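Local coordinates for peptidase S15/CocE/NonD (Thaumarchaeota archaeon SCGC AB-539-E09, PDB 4PF1), which probably acts as a serine aminopeptidase of the alpha/beta-hydrolase fold, cleaving residues from the N-terminal ends of peptides, at residues S186-H198 against H262-K276. Sequence-based numbering, arbitrary orientation.
Sequences SMVDGWMGDDWFH and HPSYDSFWQQQAMDK. With GOL (glycerol), chain G.
Trp191 lays one face of its indole against Tyr265, has Phe197 CB toward the rim of the other, and brings CD1 over a face of Trp269; with Trp196 they form an aromatic cluster that joins the loop after strand 178-184 of the alpha/beta-hydrolase sheet to the chain leaving helix 254-261. Tyr265 CB sits squarely over the six-membered ring of Trp191, 3.4 Å from its centroid, a CH-pi contact. Phe197 turns its edge toward Trp269 in an offset edge-to-face pair. CG of Trp191, anti to the backbone N (chi1 -165°), directs the indole toward the 262-276 segment, where NE1 donates to Pro263 O at 2.7 Å, the oxygen near the indole plane, the donor above the carbonyl plane. A leucine here would probably leave Pro263 O without this donor and open a gap under Tyr265 CB and beside the face of Trp269. The flat ring of Tyr265 also suits Met192, whose SD stands over its face 4.4 Å from the centroid.

Beyond the rings, Tyr265 OH donates to the syn lone pair of Asp189 OD2 at 2.7 Å. An aspartate serves doubly here: its OD1 accepts from Trp191 N, closing an Asx turn, and from Met192 N, which extends it to an Asx motif. Water 1 links Asp189 OD2 to Asp275 OD1, probably easing the closeness of two carboxylates; Asp275 OD2 has its own salt bridge to Lys304. Further back, Asp194 OD2 gathers Val188 N and Asp189 N from opposite faces of its plane, holding the bend of the chain at Val188, whose O accepts from Met274 N at 3.0 Å, almost straight at 176°.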
loop_
_atom_site.group_PDB
_atom_site.type_symbol
_atom_site.label_atom_id
_atom_site.label_comp_id
_atom_site.label_asym_id
_atom_site.label_seq_id
_atom_site.Cartn_x
_atom_site.Cartn_y
_atom_site.Cartn_z
ATOM N N SER A 186 4.233 9.515 31.686
ATOM C CA SER A 186 4.513 10.844 32.227
ATOM C C SER A 186 5.963 11.294 32.094
ATOM O O SER A 186 6.886 10.473 32.117
ATOM C CB SER A 186 4.119 10.904 33.699
ATOM O OG SER A 186 2.732 10.663 33.864
ATOM N N MET A 187 6.154 12.625 31.998
ATOM C CA MET A 187 7.465 13.263 32.018
ATOM C C MET A 187 7.887 13.319 33.485
ATOM O O MET A 187 7.217 13.982 34.284
ATOM C CB MET A 187 7.397 14.675 31.392
ATOM C CG MET A 187 7.019 14.680 29.915
ATOM S SD MET A 187 6.791 16.348 29.227
ATOM C CE MET A 187 8.444 16.934 29.255
ATOM N N VAL A 188 8.902 12.535 33.871
ATOM C CA VAL A 188 9.313 12.436 35.279
ATOM C C VAL A 188 10.721 13.004 35.473
ATOM O O VAL A 188 10.915 13.871 36.326
ATOM C CB VAL A 188 9.181 10.976 35.790
ATOM C CG1 VAL A 188 9.864 10.774 37.141
ATOM C CG2 VAL A 188 7.715 10.563 35.862
ATOM N N ASP A 189 11.698 12.511 34.702
ATOM C CA ASP A 189 13.055 13.024 34.786
ATOM C C ASP A 189 13.609 13.208 33.381
ATOM O O ASP A 189 14.036 12.241 32.741
ATOM C CB ASP A 189 13.956 12.115 35.642
ATOM C CG ASP A 189 15.179 12.819 36.212
ATOM O OD1 ASP A 189 15.801 13.622 35.478
ATOM O OD2 ASP A 189 15.556 12.512 37.360
ATOM N N GLY A 190 13.591 14.460 32.924
ATOM C CA GLY A 190 14.043 14.856 31.596
ATOM C C GLY A 190 15.529 14.695 31.349
ATOM O O GLY A 190 15.968 14.742 30.200
ATOM N N TRP A 191 16.316 14.498 32.419
ATOM C CA TRP A 191 17.765 14.326 32.320
ATOM C C TRP A 191 18.158 12.857 32.469
ATOM O O TRP A 191 18.984 12.368 31.694
ATOM C CB TRP A 191 18.480 15.178 33.379
ATOM C CG TRP A 191 19.952 15.360 33.140
ATOM C CD1 TRP A 191 20.563 16.454 32.603
ATOM C CD2 TRP A 191 20.998 14.437 33.470
ATOM N NE1 TRP A 191 21.925 16.268 32.572
ATOM C CE2 TRP A 191 22.221 15.039 33.099
ATOM C CE3 TRP A 191 21.024 13.149 34.036
ATOM C CZ2 TRP A 191 23.455 14.407 33.292
ATOM C CZ3 TRP A 191 22.244 12.520 34.209
ATOM C CH2 TRP A 191 23.441 13.147 33.843
ATOM N N MET A 192 17.609 12.165 33.494
ATOM C CA MET A 192 17.956 10.769 33.772
ATOM C C MET A 192 17.602 9.832 32.619
ATOM O O MET A 192 18.441 9.020 32.234
ATOM C CB MET A 192 17.322 10.271 35.081
ATOM C CG MET A 192 18.130 10.627 36.329
ATOM S SD MET A 192 19.863 10.061 36.328
ATOM C CE MET A 192 19.633 8.279 36.276
ATOM N N GLY A 193 16.396 9.949 32.064
ATOM C CA GLY A 193 16.026 9.069 30.958
ATOM C C GLY A 193 14.705 9.306 30.259
ATOM O O GLY A 193 14.173 8.382 29.637
ATOM N N ASP A 194 14.174 10.534 30.306
ATOM C CA ASP A 194 12.919 10.778 29.612
ATOM C C ASP A 194 13.138 11.542 28.276
ATOM O O ASP A 194 13.712 10.962 27.356
ATOM C CB ASP A 194 11.862 11.427 30.521
ATOM C CG ASP A 194 11.199 10.443 31.492
ATOM O OD1 ASP A 194 11.094 9.242 31.148
ATOM O OD2 ASP A 194 10.776 10.878 32.582
ATOM N N ASP A 195 12.667 12.794 28.150
ATOM C CA ASP A 195 12.666 13.511 26.865
ATOM C C ASP A 195 13.954 14.230 26.443
ATOM O O ASP A 195 14.281 14.189 25.257
ATOM C CB ASP A 195 11.527 14.534 26.831
ATOM C CG ASP A 195 10.160 13.897 26.817
ATOM O OD1 ASP A 195 9.791 13.310 25.781
ATOM O OD2 ASP A 195 9.460 13.989 27.838
ATOM N N TRP A 196 14.597 14.986 27.344
ATOM C CA TRP A 196 15.720 15.857 26.970
ATOM C C TRP A 196 17.080 15.146 26.958
ATOM O O TRP A 196 17.864 15.379 26.040
ATOM C CB TRP A 196 15.764 17.114 27.864
ATOM C CG TRP A 196 14.403 17.621 28.277
ATOM C CD1 TRP A 196 13.939 17.773 29.551
ATOM C CD2 TRP A 196 13.310 17.963 27.407
ATOM N NE1 TRP A 196 12.627 18.187 29.533
ATOM C CE2 TRP A 196 12.214 18.307 28.228
ATOM C CE3 TRP A 196 13.146 17.997 26.010
ATOM C CZ2 TRP A 196 10.993 18.743 27.700
ATOM C CZ3 TRP A 196 11.919 18.379 25.489
ATOM C CH2 TRP A 196 10.859 18.745 26.330
ATOM N N PHE A 197 17.367 14.311 27.969
ATOM C CA PHE A 197 18.619 13.550 28.058
ATOM C C PHE A 197 18.362 12.121 28.540
ATOM O O PHE A 197 17.393 11.881 29.263
ATOM C CB PHE A 197 19.628 14.212 29.037
ATOM C CG PHE A 197 20.010 15.661 28.838
ATOM C CD1 PHE A 197 19.175 16.684 29.281
ATOM C CD2 PHE A 197 21.276 16.005 28.379
ATOM C CE1 PHE A 197 19.554 18.023 29.157
ATOM C CE2 PHE A 197 21.655 17.347 28.252
ATOM C CZ PHE A 197 20.793 18.347 28.645
ATOM N N HIS A 198 19.273 11.191 28.190
ATOM C CA HIS A 198 19.303 9.823 28.704
ATOM C C HIS A 198 20.665 9.610 29.330
ATOM O O HIS A 198 21.663 9.503 28.612
ATOM C CB HIS A 198 19.010 8.780 27.610
ATOM C CG HIS A 198 17.554 8.600 27.310
ATOM N ND1 HIS A 198 17.047 7.372 26.942
ATOM C CD2 HIS A 198 16.552 9.508 27.292
ATOM C CE1 HIS A 198 15.759 7.569 26.713
ATOM N NE2 HIS A 198 15.418 8.840 26.904
ATOM N N HIS A 262 22.481 24.073 31.908
ATOM C CA HIS A 262 22.484 22.897 32.783
ATOM C C HIS A 262 22.701 21.575 31.997
ATOM O O HIS A 262 21.790 20.740 31.955
ATOM C CB HIS A 262 21.179 22.834 33.609
ATOM C CG HIS A 262 20.895 24.076 34.396
ATOM N ND1 HIS A 262 21.660 24.423 35.496
ATOM C CD2 HIS A 262 19.937 25.014 34.217
ATOM C CE1 HIS A 262 21.146 25.557 35.947
ATOM N NE2 HIS A 262 20.109 25.951 35.210
ATOM N N PRO A 263 23.916 21.319 31.426
ATOM C CA PRO A 263 24.128 20.036 30.719
ATOM C C PRO A 263 24.241 18.839 31.679
ATOM O O PRO A 263 23.879 17.724 31.304
ATOM C CB PRO A 263 25.432 20.263 29.953
ATOM C CG PRO A 263 26.165 21.292 30.741
ATOM C CD PRO A 263 25.127 22.170 31.384
ATOM N N SER A 264 24.729 19.076 32.914
ATOM C CA SER A 264 24.891 18.038 33.936
ATOM C C SER A 264 23.667 17.967 34.869
ATOM O O SER A 264 22.887 18.919 34.941
ATOM C CB SER A 264 26.160 18.280 34.747
ATOM O OG SER A 264 26.004 19.364 35.647
ATOM N N TYR A 265 23.520 16.840 35.593
ATOM C CA TYR A 265 22.419 16.590 36.531
ATOM C C TYR A 265 22.630 17.402 37.821
ATOM O O TYR A 265 22.802 16.828 38.900
ATOM C CB TYR A 265 22.322 15.074 36.827
ATOM C CG TYR A 265 21.024 14.619 37.464
ATOM C CD1 TYR A 265 19.805 14.792 36.812
ATOM C CD2 TYR A 265 21.023 13.928 38.672
ATOM C CE1 TYR A 265 18.613 14.341 37.373
ATOM C CE2 TYR A 265 19.837 13.471 39.244
ATOM C CZ TYR A 265 18.632 13.679 38.590
ATOM O OH TYR A 265 17.459 13.232 39.144
ATOM N N ASP A 266 22.618 18.748 37.700
ATOM C CA ASP A 266 22.833 19.653 38.830
ATOM C C ASP A 266 21.528 19.896 39.608
ATOM O O ASP A 266 20.545 19.178 39.392
ATOM C CB ASP A 266 23.462 20.988 38.360
ATOM C CG ASP A 266 22.728 21.727 37.247
ATOM O OD1 ASP A 266 21.509 21.493 37.077
ATOM O OD2 ASP A 266 23.360 22.568 36.579
ATOM N N SER A 267 21.523 20.907 40.513
ATOM C CA SER A 267 20.376 21.267 41.355
ATOM C C SER A 267 19.102 21.523 40.538
ATOM O O SER A 267 18.017 21.190 41.005
ATOM C CB SER A 267 20.699 22.495 42.202
ATOM O OG SER A 267 20.923 23.640 41.395
ATOM N N PHE A 268 19.237 22.101 39.317
ATOM C CA PHE A 268 18.111 22.412 38.428
ATOM C C PHE A 268 17.309 21.155 38.056
ATOM O O PHE A 268 16.075 21.199 38.040
ATOM C CB PHE A 268 18.607 23.125 37.149
ATOM C CG PHE A 268 17.546 23.371 36.098
ATOM C CD1 PHE A 268 16.669 24.444 36.208
ATOM C CD2 PHE A 268 17.440 22.545 34.984
ATOM C CE1 PHE A 268 15.685 24.669 35.238
ATOM C CE2 PHE A 268 16.456 22.769 34.014
ATOM C CZ PHE A 268 15.591 23.835 34.144
ATOM N N TRP A 269 18.007 20.052 37.732
ATOM C CA TRP A 269 17.367 18.803 37.324
ATOM C C TRP A 269 17.002 17.928 38.522
ATOM O O TRP A 269 15.959 17.272 38.496
ATOM C CB TRP A 269 18.266 18.029 36.351
ATOM C CG TRP A 269 18.481 18.717 35.034
ATOM C CD1 TRP A 269 19.655 19.214 34.551
ATOM C CD2 TRP A 269 17.491 18.969 34.022
ATOM N NE1 TRP A 269 19.461 19.760 33.302
ATOM C CE2 TRP A 269 18.144 19.614 32.949
ATOM C CE3 TRP A 269 16.117 18.687 33.909
ATOM C CZ2 TRP A 269 17.468 20.002 31.785
ATOM C CZ3 TRP A 269 15.447 19.073 32.755
ATOM C CH2 TRP A 269 16.118 19.726 31.712
ATOM N N GLN A 270 17.852 17.913 39.567
ATOM C CA GLN A 270 17.619 17.121 40.780
ATOM C C GLN A 270 16.329 17.563 41.508
ATOM O O GLN A 270 15.561 16.709 41.955
ATOM C CB GLN A 270 18.827 17.207 41.729
ATOM C CG GLN A 270 20.061 16.472 41.213
ATOM C CD GLN A 270 21.185 16.467 42.211
ATOM O OE1 GLN A 270 21.137 15.771 43.226
ATOM N NE2 GLN A 270 22.240 17.221 41.928
ATOM N N GLN A 271 16.078 18.890 41.577
ATOM C CA GLN A 271 14.894 19.470 42.233
ATOM C C GLN A 271 13.598 19.258 41.427
ATOM O O GLN A 271 12.508 19.385 41.993
ATOM C CB GLN A 271 15.094 20.975 42.469
ATOM C CG GLN A 271 15.980 21.311 43.661
ATOM C CD GLN A 271 16.211 22.799 43.780
ATOM O OE1 GLN A 271 15.273 23.600 43.875
ATOM N NE2 GLN A 271 17.471 23.200 43.792
ATOM N N GLN A 272 13.710 18.978 40.113
ATOM C CA GLN A 272 12.544 18.813 39.238
ATOM C C GLN A 272 12.134 17.346 39.017
ATOM O O GLN A 272 11.060 17.106 38.453
ATOM C CB GLN A 272 12.785 19.492 37.888
ATOM C CG GLN A 272 12.608 21.000 37.937
ATOM C CD GLN A 272 12.844 21.620 36.592
ATOM O OE1 GLN A 272 11.908 21.884 35.829
ATOM N NE2 GLN A 272 14.101 21.835 36.258
ATOM N N ALA A 273 12.969 16.373 39.454
ATOM C CA ALA A 273 12.662 14.940 39.304
ATOM C C ALA A 273 11.358 14.603 40.037
ATOM O O ALA A 273 11.271 14.755 41.257
ATOM C CB ALA A 273 13.810 14.094 39.832
ATOM N N MET A 274 10.321 14.239 39.266
ATOM C CA MET A 274 8.970 13.975 39.763
ATOM C C MET A 274 8.898 12.801 40.735
ATOM O O MET A 274 8.087 12.840 41.656
ATOM C CB MET A 274 7.998 13.759 38.598
ATOM C CG MET A 274 7.793 15.007 37.761
ATOM S SD MET A 274 7.200 16.400 38.755
ATOM C CE MET A 274 5.431 16.067 38.718
ATOM N N ASP A 275 9.744 11.770 40.543
ATOM C CA ASP A 275 9.799 10.615 41.445
ATOM C C ASP A 275 10.342 11.038 42.819
ATOM O O ASP A 275 9.791 10.645 43.844
ATOM C CB ASP A 275 10.660 9.483 40.840
ATOM C CG ASP A 275 12.109 9.856 40.587
ATOM O OD1 ASP A 275 12.350 10.832 39.840
ATOM O OD2 ASP A 275 12.998 9.173 41.131
ATOM N N LYS A 276 11.392 11.880 42.828
ATOM C CA LYS A 276 12.021 12.370 44.053
ATOM C C LYS A 276 11.109 13.389 44.757
ATOM O O LYS A 276 10.986 13.348 45.984
ATOM C CB LYS A 276 13.401 12.974 43.746
ATOM C CG LYS A 276 14.430 11.926 43.318
ATOM C CD LYS A 276 15.691 12.554 42.733
ATOM C CE LYS A 276 16.709 11.522 42.301
ATOM N NZ LYS A 276 16.304 10.816 41.053
HETATM C C1 GOL G . 11.830 17.520 34.744
HETATM O O1 GOL G . 12.869 16.622 34.381
HETATM C C2 GOL G . 10.479 16.848 34.657
HETATM O O2 GOL G . 9.537 17.583 35.439
HETATM C C3 GOL G . 9.979 16.759 33.233
HETATM O O3 GOL G . 10.904 16.072 32.402
HETATM O O HOH W 1 14.775 10.369 38.728
HETATM O O HOH W 2 14.867 16.109 36.229
#